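Local coordinates for Alpha/beta hydrolase fold protein (Sphaerobacter thermophilus, PDB 3R0V) that is probably a hydrolase of the alpha/beta hydrolase fold, and binds a molecule of D-malate in its pocket, at residues P14-R19 / G61-T66; P8-T13 / E74-A79; G30-T35 / H183-D188. All blocks are in the same frame, centred on the assembly; numbering follows the deposited sequence.

Interaction 1: P14-R19 / G61-T66; sequences PIAFER and GDSGDT
Pro14 meets Gly64 through its carbonyl: Gly64 N donates to Pro14 O over 2.9 Å, nearly straight at 166°. The same oxygen has Ser63 CA 3.4 Å away, a CA-H...O contact with a bent angle at hydrogen. Beside this bond the proline ring lies against the backbone of Gly64, where a residue without a side chain suits the tight fit; Pro14 CG is 4.0 Å from Gly64 N. Ile15 sends its side chain mainly the other way, onto Ile81 of helix 71-84, turning only CG2 and CA to Ser63 OG, with Ile15 CA 3.5 Å from it. Strand 14-16 pairs with strand 6-8 in a two-stranded antiparallel hairpin beside the main sheet of the alpha/beta hydrolase fold, and the loop before helix 71-84 runs along it. At Ala16 a side chain does a strand partner's work: Ser63 OG accepts from Ala16 N at 2.9 Å. With chi1 at -68°, this hydroxyl swings to the side of its own nitrogen, and it also bonds to Asp56 O. The small methyl of Ala16 leaves room for Asp62, whose CB comes within 3.5 Å of Ala16 CB, while the Asp62 carboxylate makes a salt bridge with Arg36.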
# COMPACT_ATOMS: atom_id res chain seq x y z
N PRO A 14 -8.00 -9.53 15.51
CA PRO A 14 -9.20 -9.08 14.79
C PRO A 14 -8.84 -8.00 13.76
O PRO A 14 -8.20 -6.99 14.11
CB PRO A 14 -10.06 -8.48 15.90
CG PRO A 14 -9.09 -8.07 16.97
CD PRO A 14 -7.98 -9.09 16.91
N ILE A 15 -9.23 -8.23 12.51
CA ILE A 15 -8.99 -7.30 11.42
C ILE A 15 -10.32 -6.68 11.00
O ILE A 15 -11.23 -7.39 10.56
CB ILE A 15 -8.33 -8.00 10.21
CG1 ILE A 15 -7.05 -8.71 10.65
CG2 ILE A 15 -8.04 -6.99 9.08
CD1 ILE A 15 -5.93 -7.79 11.15
N ALA A 16 -10.42 -5.36 11.16
CA ALA A 16 -11.66 -4.63 10.88
C ALA A 16 -11.78 -4.29 9.40
O ALA A 16 -10.79 -3.93 8.75
CB ALA A 16 -11.72 -3.35 11.74
N PHE A 17 -12.99 -4.38 8.87
CA PHE A 17 -13.21 -4.12 7.45
C PHE A 17 -14.64 -3.69 7.20
O PHE A 17 -15.50 -3.82 8.07
CB PHE A 17 -12.91 -5.38 6.61
CG PHE A 17 -13.94 -6.47 6.77
CD1 PHE A 17 -14.97 -6.63 5.85
CD2 PHE A 17 -13.89 -7.32 7.85
CE1 PHE A 17 -15.92 -7.62 6.01
CE2 PHE A 17 -14.84 -8.31 8.02
CZ PHE A 17 -15.85 -8.46 7.09
N GLU A 18 -14.87 -3.16 6.01
CA GLU A 18 -16.23 -2.90 5.57
C GLU A 18 -16.40 -3.26 4.10
O GLU A 18 -15.45 -3.20 3.33
CB GLU A 18 -16.64 -1.45 5.84
CG GLU A 18 -15.78 -0.40 5.19
CD GLU A 18 -16.20 1.00 5.59
OE1 GLU A 18 -17.14 1.54 4.97
OE2 GLU A 18 -15.61 1.56 6.55
N ARG A 19 -17.61 -3.68 3.75
CA ARG A 19 -17.96 -4.07 2.39
C ARG A 19 -18.92 -3.06 1.81
O ARG A 19 -19.81 -2.56 2.51
CB ARG A 19 -18.72 -5.39 2.38
CG ARG A 19 -18.02 -6.63 2.85
CD ARG A 19 -18.76 -7.87 2.30
NE ARG A 19 -18.26 -9.11 2.88
CZ ARG A 19 -18.55 -9.51 4.11
NH1 ARG A 19 -19.33 -8.75 4.88
NH2 ARG A 19 -18.05 -10.64 4.58
N GLY A 61 -6.62 1.83 12.92
CA GLY A 61 -8.06 1.94 12.84
C GLY A 61 -8.74 1.06 13.87
O GLY A 61 -8.43 1.17 15.07
N ASP A 62 -9.64 0.19 13.45
CA ASP A 62 -10.37 -0.65 14.40
C ASP A 62 -9.80 -2.06 14.49
O ASP A 62 -10.40 -2.93 15.12
CB ASP A 62 -11.86 -0.69 14.05
CG ASP A 62 -12.54 0.65 14.23
OD1 ASP A 62 -12.18 1.39 15.18
OD2 ASP A 62 -13.43 0.97 13.42
N SER A 63 -8.65 -2.28 13.87
CA SER A 63 -7.99 -3.58 13.98
C SER A 63 -7.14 -3.69 15.24
O SER A 63 -6.63 -2.70 15.77
CB SER A 63 -7.11 -3.85 12.78
OG SER A 63 -7.92 -4.02 11.63
N GLY A 64 -6.98 -4.92 15.72
CA GLY A 64 -6.10 -5.20 16.83
C GLY A 64 -4.67 -5.40 16.35
O GLY A 64 -4.34 -5.11 15.18
N ASP A 65 -3.82 -5.91 17.23
CA ASP A 65 -2.45 -6.21 16.86
C ASP A 65 -1.95 -7.29 17.82
O ASP A 65 -2.31 -7.29 19.00
CB ASP A 65 -1.58 -4.95 16.96
CG ASP A 65 -0.31 -5.03 16.13
OD1 ASP A 65 0.03 -6.12 15.61
OD2 ASP A 65 0.37 -3.98 15.99
N THR A 66 -1.16 -8.22 17.30
CA THR A 66 -0.60 -9.28 18.13
C THR A 66 0.91 -9.37 17.89
O THR A 66 1.36 -9.85 16.85
CB THR A 66 -1.29 -10.64 17.83
OG1 THR A 66 -2.71 -10.51 18.02
CG2 THR A 66 -0.75 -11.72 18.75

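Interaction 2: P8-T13 / E74-A79; sequences PSSDGT and EIEDLA
Ser9 OG donates to Asp77 OD1 across 2.6 Å, the one direct hydrogen bond between the 8-13 turn and the 74-79 helical segment. The hydroxyl meets the carboxylate on its anti side, 18° out of plane. Ser9 OG lies opposite its own nitrogen (chi1 -167°), a setting that carries it to the helix, and it also accepts from a water 2.7 Å away. That water takes the hydrogen of Asp11 N and donates to Glu76 OE1, so one molecule ties turn and helix together. A second water bridges Ser10 N and Glu76 O. The extended Glu76 chain brings OE1 to 3.6 Å from Ser10 CB, and Arg73 forms a salt bridge with this oxygen. The type I turn runs from Ser9 to Gly12, which has positive phi; just beyond it, Thr13 N and Thr13 OG1 donate to Asp11 OD1 from the same face, the former closing an Asx turn, a double role that suits a short acidic side chain. Arg58 makes salt bridges with Asp11 and Asp77, and probably offsets their like charges. The turn joins strands 6-8 and 14-16 and rests on one flank of helix 71-84, whose Leu78 packs on strand 25-29 and, with Ile75, on helix 96-106.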
# COMPACT_ATOMS: atom_id res chain seq x y z
N PRO A 8 -10.99 -12.75 12.21
CA PRO A 8 -9.71 -13.08 12.85
C PRO A 8 -8.66 -13.52 11.85
O PRO A 8 -8.93 -14.31 10.95
CB PRO A 8 -10.08 -14.25 13.76
CG PRO A 8 -11.22 -14.91 13.05
CD PRO A 8 -11.99 -13.82 12.38
N SER A 9 -7.46 -12.99 12.02
CA SER A 9 -6.32 -13.46 11.27
C SER A 9 -5.87 -14.80 11.86
O SER A 9 -6.35 -15.20 12.92
CB SER A 9 -5.19 -12.42 11.37
OG SER A 9 -4.17 -12.68 10.42
N SER A 10 -4.96 -15.48 11.18
CA SER A 10 -4.45 -16.77 11.65
C SER A 10 -3.98 -16.71 13.10
O SER A 10 -4.21 -17.65 13.88
CB SER A 10 -3.31 -17.25 10.74
OG SER A 10 -2.90 -18.57 11.09
N ASP A 11 -3.32 -15.61 13.48
CA ASP A 11 -2.80 -15.47 14.84
C ASP A 11 -3.83 -14.96 15.84
O ASP A 11 -3.49 -14.69 17.00
CB ASP A 11 -1.53 -14.61 14.87
CG ASP A 11 -1.80 -13.12 14.65
OD1 ASP A 11 -2.97 -12.70 14.44
OD2 ASP A 11 -0.81 -12.35 14.67
N GLY A 12 -5.07 -14.86 15.41
CA GLY A 12 -6.13 -14.42 16.31
C GLY A 12 -6.45 -12.93 16.28
O GLY A 12 -7.46 -12.52 16.85
N THR A 13 -5.62 -12.12 15.62
CA THR A 13 -5.83 -10.68 15.58
C THR A 13 -7.13 -10.32 14.86
O THR A 13 -7.35 -10.74 13.73
CB THR A 13 -4.70 -9.98 14.83
OG1 THR A 13 -3.46 -10.36 15.41
CG2 THR A 13 -4.84 -8.46 14.92
N GLU A 74 0.92 -9.91 8.22
CA GLU A 74 0.10 -9.05 7.36
C GLU A 74 -0.37 -9.75 6.08
O GLU A 74 -1.44 -9.44 5.56
CB GLU A 74 0.81 -7.73 7.04
CG GLU A 74 1.08 -6.92 8.30
CD GLU A 74 1.10 -5.42 8.03
OE1 GLU A 74 2.19 -4.86 7.79
OE2 GLU A 74 0.02 -4.80 8.04
N ILE A 75 0.42 -10.70 5.58
CA ILE A 75 -0.05 -11.54 4.48
C ILE A 75 -1.24 -12.37 4.97
O ILE A 75 -2.25 -12.49 4.27
CB ILE A 75 1.08 -12.44 3.96
CG1 ILE A 75 2.17 -11.56 3.33
CG2 ILE A 75 0.56 -13.46 2.94
CD1 ILE A 75 3.43 -12.35 2.93
N GLU A 76 -1.16 -12.91 6.19
CA GLU A 76 -2.26 -13.66 6.77
C GLU A 76 -3.48 -12.76 6.99
O GLU A 76 -4.63 -13.20 6.82
CB GLU A 76 -1.82 -14.33 8.07
CG GLU A 76 -0.80 -15.44 7.82
CD GLU A 76 -0.02 -15.85 9.07
OE1 GLU A 76 -0.33 -15.37 10.19
OE2 GLU A 76 0.90 -16.68 8.93
N ASP A 77 -3.26 -11.50 7.36
CA ASP A 77 -4.38 -10.57 7.50
C ASP A 77 -5.10 -10.41 6.16
O ASP A 77 -6.33 -10.47 6.08
CB ASP A 77 -3.93 -9.18 7.99
CG ASP A 77 -3.32 -9.21 9.39
OD1 ASP A 77 -3.60 -10.12 10.18
OD2 ASP A 77 -2.55 -8.27 9.70
N LEU A 78 -4.32 -10.18 5.10
CA LEU A 78 -4.90 -10.03 3.78
C LEU A 78 -5.61 -11.32 3.36
O LEU A 78 -6.70 -11.27 2.78
CB LEU A 78 -3.82 -9.63 2.78
CG LEU A 78 -4.26 -9.49 1.32
CD1 LEU A 78 -5.47 -8.55 1.20
CD2 LEU A 78 -3.09 -8.99 0.46
N ALA A 79 -5.04 -12.48 3.68
CA ALA A 79 -5.72 -13.74 3.40
C ALA A 79 -7.10 -13.83 4.07
O ALA A 79 -8.08 -14.28 3.47
CB ALA A 79 -4.84 -14.92 3.81
O HOH W 1 -1.99 -13.80 11.64
O HOH W 2 -5.23 -15.50 8.19
O HOH W 3 -0.31 -17.29 12.13

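Interaction 3: G30-T35 / H183-D188; sequences GGALST and HTLPYD. With MLT (D-malate), chain F.
Leu33 and Leu185 each carry CG beside their own backbone nitrogen, with chi1 at -54° and -74°, and in each the second torsion is close to anti; these settings bring the two branched ends together. They meet at an oblique crossing, Leu33 CD2 3.6 Å from Leu185 CD2, and the latter methyl also leans on Leu33 CG. Phe154 packs on Leu185, and Met155 on Leu33, so helix 147-158 borders the apolar patch. Asp188, its CG likewise beside its own nitrogen, reaches toward Ala32: its OD1 lies 3.3 Å from Ala32 CA. The small Ala32 lets the carboxylate come this close to the main chain.

Residues Gly31 to Ser34 form a type II turn, with Leu33 at the position of positive phi. Gly31 O accepts from Ser34 N and, at 2.7 Å, from Ser34 OG, which fixes the turn from within. Gly31, lacking a side chain, lets D-malate O1 lie 3.7 Å from its CA. A water joins the segments, accepting from Leu33 N and donating to Asp188 OD1 and Thr184 OG1, each at 2.8 Å; Thr184 OG1 also bonds to Val181 O.

Ala32 N points to D-malate, donating to its O1 at 2.9 Å and 166°. The ligand is also bonded to Ser96 N, so two backbone N-H groups serve it, as in the oxyanion hole of alpha/beta hydrolases, where the loop after an early strand and the residue after the nucleophile supply such donors. Asp188 OD2 accepts from Ser96 OG, and Arg57 and Arg60 form salt bridges with its two oxygens. The arginines probably balance the charge of this buried carboxylate, which is joined to the turn by packing and a water and directly to Ser96, next to the N-H groups that bind the anion.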
# COMPACT_ATOMS: atom_id res chain seq x y z
N GLY A 30 -4.09 -0.65 1.77
CA GLY A 30 -3.48 0.66 1.96
C GLY A 30 -2.01 0.61 2.29
O GLY A 30 -1.48 -0.42 2.68
N GLY A 31 -1.34 1.75 2.11
CA GLY A 31 0.09 1.86 2.36
C GLY A 31 0.44 2.43 3.73
O GLY A 31 -0.35 2.36 4.67
N ALA A 32 1.64 2.99 3.83
CA ALA A 32 2.11 3.52 5.10
C ALA A 32 1.15 4.58 5.60
O ALA A 32 0.66 5.42 4.84
CB ALA A 32 3.53 4.07 4.95
N LEU A 33 0.87 4.53 6.90
CA LEU A 33 0.04 5.52 7.59
C LEU A 33 -1.41 5.54 7.15
O LEU A 33 -2.16 6.45 7.50
CB LEU A 33 0.64 6.93 7.47
CG LEU A 33 2.09 6.99 7.95
CD1 LEU A 33 2.70 8.33 7.57
CD2 LEU A 33 2.18 6.76 9.46
N SER A 34 -1.82 4.53 6.38
CA SER A 34 -3.20 4.45 5.93
C SER A 34 -4.06 3.70 6.92
O SER A 34 -3.59 2.86 7.68
CB SER A 34 -3.25 3.69 4.61
OG SER A 34 -3.03 2.31 4.85
N THR A 35 -5.36 4.00 6.90
CA THR A 35 -6.36 3.13 7.51
C THR A 35 -7.39 2.87 6.44
O THR A 35 -7.22 3.30 5.30
CB THR A 35 -7.03 3.78 8.72
OG1 THR A 35 -7.82 4.90 8.28
CG2 THR A 35 -5.99 4.24 9.74
N HIS A 183 3.14 4.50 14.90
CA HIS A 183 3.81 3.33 15.47
C HIS A 183 3.90 2.16 14.46
O HIS A 183 4.65 1.22 14.67
CB HIS A 183 3.10 2.85 16.73
CG HIS A 183 1.67 2.50 16.50
ND1 HIS A 183 0.69 3.46 16.36
CD2 HIS A 183 1.04 1.30 16.37
CE1 HIS A 183 -0.48 2.87 16.15
NE2 HIS A 183 -0.28 1.56 16.14
N THR A 184 3.11 2.22 13.37
CA THR A 184 3.18 1.17 12.34
C THR A 184 4.21 1.43 11.23
O THR A 184 4.39 0.61 10.34
CB THR A 184 1.80 0.88 11.69
OG1 THR A 184 1.34 2.01 10.95
CG2 THR A 184 0.76 0.50 12.75
N LEU A 185 4.88 2.58 11.28
CA LEU A 185 5.89 2.86 10.26
C LEU A 185 6.97 1.77 10.16
O LEU A 185 7.41 1.44 9.06
CB LEU A 185 6.50 4.25 10.45
CG LEU A 185 5.60 5.42 10.05
CD1 LEU A 185 6.11 6.75 10.63
CD2 LEU A 185 5.43 5.51 8.53
N PRO A 186 7.41 1.21 11.31
CA PRO A 186 8.38 0.11 11.19
C PRO A 186 7.80 -1.11 10.48
O PRO A 186 8.55 -1.89 9.91
CB PRO A 186 8.71 -0.22 12.65
CG PRO A 186 8.46 1.07 13.39
CD PRO A 186 7.22 1.62 12.71
N TYR A 187 6.48 -1.28 10.51
CA TYR A 187 5.86 -2.41 9.82
C TYR A 187 6.02 -2.24 8.31
O TYR A 187 6.37 -3.19 7.61
CB TYR A 187 4.37 -2.48 10.13
CG TYR A 187 4.01 -2.73 11.58
CD1 TYR A 187 4.99 -2.96 12.54
CD2 TYR A 187 2.68 -2.80 11.97
CE1 TYR A 187 4.64 -3.21 13.86
CE2 TYR A 187 2.32 -3.05 13.27
CZ TYR A 187 3.30 -3.26 14.21
OH TYR A 187 2.94 -3.51 15.52
N ASP A 188 5.77 -1.04 7.82
CA ASP A 188 5.94 -0.79 6.39
C ASP A 188 7.40 -0.88 5.98
O ASP A 188 7.71 -1.34 4.87
CB ASP A 188 5.27 0.52 6.00
CG ASP A 188 3.76 0.37 5.93
OD1 ASP A 188 3.05 0.87 6.82
OD2 ASP A 188 3.29 -0.33 5.01
C1 MLT F . 4.23 4.42 1.17
O1 MLT F . 3.27 3.64 1.48
O2 MLT F . 5.26 4.00 0.65
C2 MLT F . 4.05 5.89 1.45
O3 MLT F . 2.70 6.17 1.75
C3 MLT F . 4.52 6.72 0.26
C4 MLT F . 4.00 8.13 0.37
O4 MLT F . 3.15 8.45 1.23
O5 MLT F . 4.42 9.02 -0.40
O HOH W 4 2.51 2.92 8.60

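In the fold
Interactions 1 and 2 adjoin, their centres about 10 Å apart: Thr66 OG1 and Thr13 OG1 lie 2.7 Å from each other, a probable hydrogen bond, and Ile15 CD1 packs 3.4 Å from Asp77 OD1. Along the chain, interaction 1 falls between the two segments of interaction 2. The hairpin meets both the 61-66 loop and helix 71-84 through these two contacts. Interaction 3, centred about 14 Å from interaction 1 and about 16 Å from interaction 2, contributes Gly31 and Ala32 to the D-malate pocket; the other two lie away from it. Tyr187 connects them: its OH is 2.7 Å from Asp65 OD2, a probable hydrogen bond, and its CB packs 4.0 Å from Glu74 OE1.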